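Local coordinates for protein uronate isomerase (PDB 2Q01) that catalyses the isomerisation of D-glucuronate to D-fructuronate and of D-galacturonate to D-tagaturonate in pentose and glucuronate interconversion, at residues 191-203 and 239-253. Residues are numbered along the deposited sequence; the frame is centred on the assembly and turned at random.
Sequences GHVITAYRPDAVI and RQAFIDAGATSSDHG
Y197, in the segment that continues strand 192-194, makes a single parallel bridge with S250 of strand 249-252 in the TIM-barrel-type fold, a beta-alpha-beta crossover in which helix 228-244 runs back before strand 249-252. Y197 N donates almost straight (175°) to S249 O, and Y197 O accepts D251 N at 2.7 Å. The Y197 ring reaches the helix because its CG lies opposite the backbone N (chi1 -170°); R239 CG sits over the centre of one face, 3.5 Å from the ring centroid, and the hydroxyl bonds to H235. The ring's CD1 edge points into the face of F242, a T-shaped pair with planes at 85°. F242 also lays its CD2 and CE2 beside T195 OG1, and CD2 touches T195 CG2 at 3.7 Å. Without the F242 ring, as with an alanine here, a gap would probably open between helix 228-244 and residues 195-197, costing the Y197 edge the face it meets and the T195 methyl one of its neighbours. Beyond the bridge, D251 OD1 bonds to H309 while OD2 forms a salt bridge with R198 NH1 (2.8 Å), guanidinium and carboxylate nearly perpendicular. R198 NE makes a second salt bridge, as a hydrogen bond a weak one, to D200 OD2, which also takes G253 N on its syn side at 2.9 Å.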
# COMPACT_ATOMS: atom_id res chain seq x y z
N GLY B 191 4.25 39.50 -15.37
CA GLY B 191 4.20 38.19 -14.72
C GLY B 191 2.87 37.93 -14.05
O GLY B 191 2.36 38.78 -13.31
N HIS B 192 2.32 36.75 -14.31
CA HIS B 192 1.01 36.36 -13.80
C HIS B 192 1.18 35.65 -12.47
O HIS B 192 1.14 34.42 -12.38
CB HIS B 192 0.29 35.49 -14.84
CG HIS B 192 -1.14 35.16 -14.50
ND1 HIS B 192 -1.59 33.87 -14.38
CD2 HIS B 192 -2.21 35.96 -14.30
CE1 HIS B 192 -2.88 33.88 -14.11
NE2 HIS B 192 -3.29 35.13 -14.05
N VAL B 193 1.42 36.45 -11.43
CA VAL B 193 1.49 35.96 -10.06
C VAL B 193 0.13 36.17 -9.41
O VAL B 193 -0.32 37.31 -9.24
CB VAL B 193 2.61 36.64 -9.25
CG1 VAL B 193 2.61 36.13 -7.81
CG2 VAL B 193 3.98 36.40 -9.91
N ILE B 194 -0.53 35.07 -9.08
CA ILE B 194 -1.86 35.12 -8.48
C ILE B 194 -1.85 34.53 -7.07
O ILE B 194 -0.80 34.15 -6.56
CB ILE B 194 -2.94 34.42 -9.36
CG1 ILE B 194 -2.58 32.95 -9.62
CG2 ILE B 194 -3.12 35.17 -10.66
CD1 ILE B 194 -3.72 32.13 -10.18
N THR B 195 -3.03 34.46 -6.46
CA THR B 195 -3.15 33.99 -5.09
C THR B 195 -4.10 32.80 -4.97
O THR B 195 -4.73 32.40 -5.95
CB THR B 195 -3.55 35.15 -4.14
OG1 THR B 195 -3.67 34.66 -2.80
CG2 THR B 195 -4.88 35.78 -4.57
N ALA B 196 -4.17 32.22 -3.77
CA ALA B 196 -5.13 31.17 -3.45
C ALA B 196 -5.71 31.43 -2.07
O ALA B 196 -4.99 31.88 -1.17
CB ALA B 196 -4.47 29.81 -3.52
N TYR B 197 -7.00 31.14 -1.90
CA TYR B 197 -7.72 31.40 -0.65
C TYR B 197 -7.58 30.26 0.35
O TYR B 197 -8.14 29.18 0.15
CB TYR B 197 -9.20 31.63 -0.97
CG TYR B 197 -10.04 32.16 0.17
CD1 TYR B 197 -10.02 33.51 0.51
CD2 TYR B 197 -10.89 31.32 0.88
CE1 TYR B 197 -10.80 34.01 1.53
CE2 TYR B 197 -11.68 31.80 1.92
CZ TYR B 197 -11.63 33.15 2.23
OH TYR B 197 -12.39 33.67 3.24
N ARG B 198 -6.85 30.50 1.44
CA ARG B 198 -6.63 29.47 2.46
C ARG B 198 -7.16 29.90 3.83
O ARG B 198 -6.41 30.44 4.64
CB ARG B 198 -5.15 29.13 2.56
CG ARG B 198 -4.86 27.80 3.24
CD ARG B 198 -3.48 27.78 3.85
NE ARG B 198 -3.19 26.49 4.47
CZ ARG B 198 -2.50 25.51 3.89
NH1 ARG B 198 -2.00 25.66 2.67
NH2 ARG B 198 -2.30 24.38 4.55
N PRO B 199 -8.45 29.62 4.11
CA PRO B 199 -9.11 30.13 5.32
C PRO B 199 -8.82 29.38 6.63
O PRO B 199 -9.45 29.67 7.64
CB PRO B 199 -10.59 30.03 4.96
CG PRO B 199 -10.67 28.90 4.02
CD PRO B 199 -9.36 28.82 3.28
N ASP B 200 -7.85 28.46 6.60
CA ASP B 200 -7.53 27.55 7.72
C ASP B 200 -7.44 28.17 9.11
O ASP B 200 -7.90 27.56 10.08
CB ASP B 200 -6.22 26.81 7.43
CG ASP B 200 -6.34 25.81 6.30
OD1 ASP B 200 -7.43 25.67 5.70
OD2 ASP B 200 -5.32 25.15 6.01
N ALA B 201 -6.85 29.36 9.21
CA ALA B 201 -6.64 30.01 10.50
C ALA B 201 -7.91 30.58 11.14
O ALA B 201 -7.97 30.73 12.36
CB ALA B 201 -5.56 31.07 10.38
N VAL B 202 -8.92 30.88 10.32
CA VAL B 202 -10.20 31.40 10.84
C VAL B 202 -11.29 30.33 10.83
O VAL B 202 -12.47 30.62 11.03
CB VAL B 202 -10.67 32.70 10.10
CG1 VAL B 202 -9.67 33.82 10.29
CG2 VAL B 202 -10.91 32.45 8.63
N ILE B 203 -10.87 29.09 10.61
CA ILE B 203 -11.79 27.95 10.58
C ILE B 203 -11.43 26.94 11.67
O ILE B 203 -12.31 26.39 12.33
CB ILE B 203 -11.84 27.28 9.17
CG1 ILE B 203 -12.46 28.26 8.16
CG2 ILE B 203 -12.59 25.94 9.21
CD1 ILE B 203 -12.83 27.67 6.81
N ARG B 239 -13.11 36.32 -0.34
CA ARG B 239 -12.99 35.50 -1.53
C ARG B 239 -13.06 36.34 -2.81
O ARG B 239 -12.29 36.11 -3.73
CB ARG B 239 -14.05 34.41 -1.55
CG ARG B 239 -13.66 33.19 -0.74
CD ARG B 239 -14.86 32.33 -0.41
NE ARG B 239 -15.37 31.62 -1.58
CZ ARG B 239 -15.14 30.33 -1.83
NH1 ARG B 239 -14.42 29.60 -0.99
NH2 ARG B 239 -15.64 29.77 -2.91
N GLN B 240 -13.98 37.30 -2.83
CA GLN B 240 -14.12 38.24 -3.94
C GLN B 240 -12.85 39.05 -4.17
O GLN B 240 -12.43 39.22 -5.31
CB GLN B 240 -15.31 39.18 -3.71
CG GLN B 240 -15.74 39.98 -4.94
CD GLN B 240 -15.90 39.10 -6.18
OE1 GLN B 240 -16.70 38.15 -6.19
NE2 GLN B 240 -15.14 39.41 -7.23
N ALA B 241 -12.24 39.52 -3.08
CA ALA B 241 -10.97 40.23 -3.11
C ALA B 241 -9.83 39.39 -3.67
O ALA B 241 -8.93 39.92 -4.32
CB ALA B 241 -10.61 40.74 -1.72
N PHE B 242 -9.87 38.08 -3.42
CA PHE B 242 -8.87 37.15 -3.93
C PHE B 242 -9.06 36.91 -5.42
O PHE B 242 -8.08 36.88 -6.17
CB PHE B 242 -8.93 35.82 -3.16
CG PHE B 242 -8.13 35.82 -1.88
CD1 PHE B 242 -8.49 36.63 -0.80
CD2 PHE B 242 -7.04 34.97 -1.73
CE1 PHE B 242 -7.77 36.61 0.39
CE2 PHE B 242 -6.31 34.94 -0.55
CZ PHE B 242 -6.67 35.76 0.51
N ILE B 243 -10.31 36.74 -5.84
CA ILE B 243 -10.70 36.64 -7.25
C ILE B 243 -10.21 37.85 -8.06
O ILE B 243 -9.63 37.70 -9.14
CB ILE B 243 -12.24 36.48 -7.39
CG1 ILE B 243 -12.65 35.09 -6.91
CG2 ILE B 243 -12.71 36.68 -8.84
CD1 ILE B 243 -14.06 35.00 -6.45
N ASP B 244 -10.43 39.04 -7.50
CA ASP B 244 -9.97 40.30 -8.08
C ASP B 244 -8.44 40.39 -8.14
O ASP B 244 -7.89 41.13 -8.96
CB ASP B 244 -10.53 41.49 -7.30
CG ASP B 244 -12.04 41.64 -7.46
OD1 ASP B 244 -12.66 42.29 -6.59
OD2 ASP B 244 -12.61 41.11 -8.45
N ALA B 245 -7.77 39.64 -7.27
CA ALA B 245 -6.31 39.53 -7.27
C ALA B 245 -5.84 38.37 -8.16
O ALA B 245 -4.64 38.07 -8.23
CB ALA B 245 -5.79 39.36 -5.85
N GLY B 246 -6.78 37.71 -8.83
CA GLY B 246 -6.47 36.69 -9.82
C GLY B 246 -6.68 35.25 -9.41
O GLY B 246 -6.45 34.34 -10.22
N ALA B 247 -7.10 35.03 -8.16
CA ALA B 247 -7.34 33.68 -7.64
C ALA B 247 -8.41 32.92 -8.40
O ALA B 247 -9.43 33.49 -8.82
CB ALA B 247 -7.68 33.71 -6.17
N THR B 248 -8.16 31.63 -8.60
CA THR B 248 -9.12 30.73 -9.21
C THR B 248 -9.38 29.55 -8.28
O THR B 248 -10.26 28.72 -8.54
CB THR B 248 -8.61 30.18 -10.57
OG1 THR B 248 -7.38 29.47 -10.38
CG2 THR B 248 -8.39 31.30 -11.59
N SER B 249 -8.63 29.49 -7.19
CA SER B 249 -8.69 28.34 -6.29
C SER B 249 -8.76 28.70 -4.81
O SER B 249 -8.38 29.80 -4.39
CB SER B 249 -7.51 27.41 -6.56
OG SER B 249 -7.67 26.18 -5.87
N SER B 250 -9.25 27.75 -4.02
CA SER B 250 -9.19 27.85 -2.57
C SER B 250 -8.45 26.61 -2.05
O SER B 250 -8.34 25.61 -2.76
CB SER B 250 -10.59 27.99 -1.95
OG SER B 250 -11.18 26.74 -1.69
N ASP B 251 -7.93 26.68 -0.83
CA ASP B 251 -7.12 25.59 -0.28
C ASP B 251 -7.46 25.32 1.19
O ASP B 251 -7.62 26.25 1.98
CB ASP B 251 -5.63 25.90 -0.45
CG ASP B 251 -4.74 24.76 0.00
OD1 ASP B 251 -5.16 23.58 -0.13
OD2 ASP B 251 -3.62 25.03 0.49
N HIS B 252 -7.56 24.04 1.55
CA HIS B 252 -8.00 23.63 2.88
C HIS B 252 -7.14 22.51 3.46
O HIS B 252 -7.26 21.36 3.07
CB HIS B 252 -9.48 23.22 2.85
CG HIS B 252 -10.34 24.20 2.12
ND1 HIS B 252 -10.84 25.33 2.72
CD2 HIS B 252 -10.72 24.26 0.82
CE1 HIS B 252 -11.52 26.04 1.83
NE2 HIS B 252 -11.47 25.41 0.67
N GLY B 253 -6.26 22.88 4.39
CA GLY B 253 -5.39 21.92 5.08
C GLY B 253 -5.93 21.54 6.44
O GLY B 253 -5.45 22.01 7.47
O HOH W 1 -5.77 34.79 -12.97
O HOH W 2 -2.44 39.40 -8.44
O HOH W 3 -5.83 30.46 -7.38
O HOH W 4 -2.21 22.59 2.51
O HOH W 5 -10.34 25.55 5.55